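Local coordinates for austinoid biosynthesis clusters protein H (Emericella nidulans FGSC A4, PDB 5X9K) that acts as an isomerase of the trt14 family, probably in ring reconstruction, within the fungal biosynthesis of the meroterpenoids austinol and dehydroaustinol, at residues 44-47 against 48-51. Residues are numbered along the deposited sequence; the frame is centred on the assembly and turned at random.
Sequences DVES and VLSF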
# COMPACT_ATOMS: atom_id res chain seq x y z
N ASP A 44 1.68 23.84 4.46
CA ASP A 44 2.01 24.74 5.56
C ASP A 44 2.74 24.03 6.70
O ASP A 44 2.93 24.63 7.76
CB ASP A 44 0.75 25.45 6.08
CG ASP A 44 -0.20 24.52 6.85
OD1 ASP A 44 0.14 23.33 7.08
OD2 ASP A 44 -1.30 24.98 7.23
N VAL A 45 3.11 22.76 6.50
CA VAL A 45 3.84 21.93 7.46
C VAL A 45 2.97 21.53 8.65
O VAL A 45 2.80 20.34 8.95
CB VAL A 45 5.12 22.62 7.96
CG1 VAL A 45 5.89 21.68 8.86
CG2 VAL A 45 5.98 23.09 6.79
N GLU A 46 2.43 22.52 9.35
CA GLU A 46 1.88 22.27 10.68
C GLU A 46 0.46 21.70 10.66
O GLU A 46 0.06 21.03 11.61
CB GLU A 46 1.90 23.56 11.49
CG GLU A 46 3.26 24.19 11.64
CD GLU A 46 4.18 23.40 12.54
OE1 GLU A 46 3.70 22.46 13.22
OE2 GLU A 46 5.39 23.70 12.55
N SER A 47 -0.32 21.98 9.62
CA SER A 47 -1.70 21.52 9.63
C SER A 47 -1.78 20.00 9.61
O SER A 47 -2.66 19.41 10.25
CB SER A 47 -2.47 22.13 8.46
OG SER A 47 -2.81 23.47 8.75
N VAL A 48 -0.87 19.35 8.87
CA VAL A 48 -0.78 17.90 8.89
C VAL A 48 -0.33 17.42 10.26
O VAL A 48 -0.94 16.52 10.86
CB VAL A 48 0.17 17.39 7.79
CG1 VAL A 48 0.30 15.91 7.88
CG2 VAL A 48 -0.34 17.78 6.41
N LEU A 49 0.75 18.01 10.78
CA LEU A 49 1.27 17.59 12.07
C LEU A 49 0.24 17.78 13.18
O LEU A 49 0.26 17.03 14.16
CB LEU A 49 2.54 18.37 12.42
CG LEU A 49 3.79 18.11 11.59
CD1 LEU A 49 4.81 19.19 11.92
CD2 LEU A 49 4.34 16.73 11.88
N SER A 50 -0.64 18.77 13.06
CA SER A 50 -1.60 19.03 14.12
C SER A 50 -2.69 17.96 14.20
O SER A 50 -3.43 17.92 15.19
CB SER A 50 -2.24 20.41 13.94
OG SER A 50 -3.20 20.39 12.91
N PHE A 51 -2.80 17.10 13.19
CA PHE A 51 -3.75 16.00 13.22
C PHE A 51 -3.12 14.69 13.66
O PHE A 51 -3.79 13.65 13.65
CB PHE A 51 -4.39 15.83 11.84
CG PHE A 51 -5.70 16.56 11.68
CD1 PHE A 51 -5.73 17.90 11.32
CD2 PHE A 51 -6.90 15.89 11.87
CE1 PHE A 51 -6.95 18.57 11.17
CE2 PHE A 51 -8.12 16.55 11.73
CZ PHE A 51 -8.14 17.90 11.38
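The hydroxyl of Ser50 folds back onto the backbone carbonyl of Ser47 in the last part of the short helix 46-49. With chi1 at 76°, Ser50 OG sits between its own backbone N and carbonyl carbon and donates to Ser47 O at 2.9 Å. It reaches that oxygen from above the carbonyl plane, away from the lone pairs, while the edge of the Phe51 ring comes up to the same oxygen in the ring plane, with CD1 3.6 Å from Ser47 O. A main-chain bond across the turn runs from Ser50 N to Glu46 O, 2.8 Å long but bent to 139° at the hydrogen.

At the start of the helix the carboxylate of Asp44 grips Ser47 twice. Ser47 N comes to Asp44 OD1 at 2.9 Å, tilted well out of the carboxylate plane, whereas Ser47 OG takes the syn lone pair of Asp44 OD2 at 2.6 Å; together the two bonds fix the carboxylate's rotation. Val45, the N-cap residue, lies alongside Leu49, both side chains pointing the same way, with Val45 CG1 4.1 Å from Leu49 CD1. The Glu46 side chain crosses that of Leu49 at a slant; its bend at chi2 (-70°) brings OE1 to 3.7 Å from Leu49 CD1, while OE2 forms a salt bridge with Lys77.

The Asx motif of Asp44 thus opens a one-turn helix in the connection between helix 26-38 and the first strands of the curled mixed sheet, consistent with an NTF2-like α+β fold. Leu49 and Val48 pack on Phe80 of helix 73-86, Val48 and Phe51 also touch Phe36 of helix 26-38, and the Phe51 backbone pairs with Val141 at the start of strand 141-148.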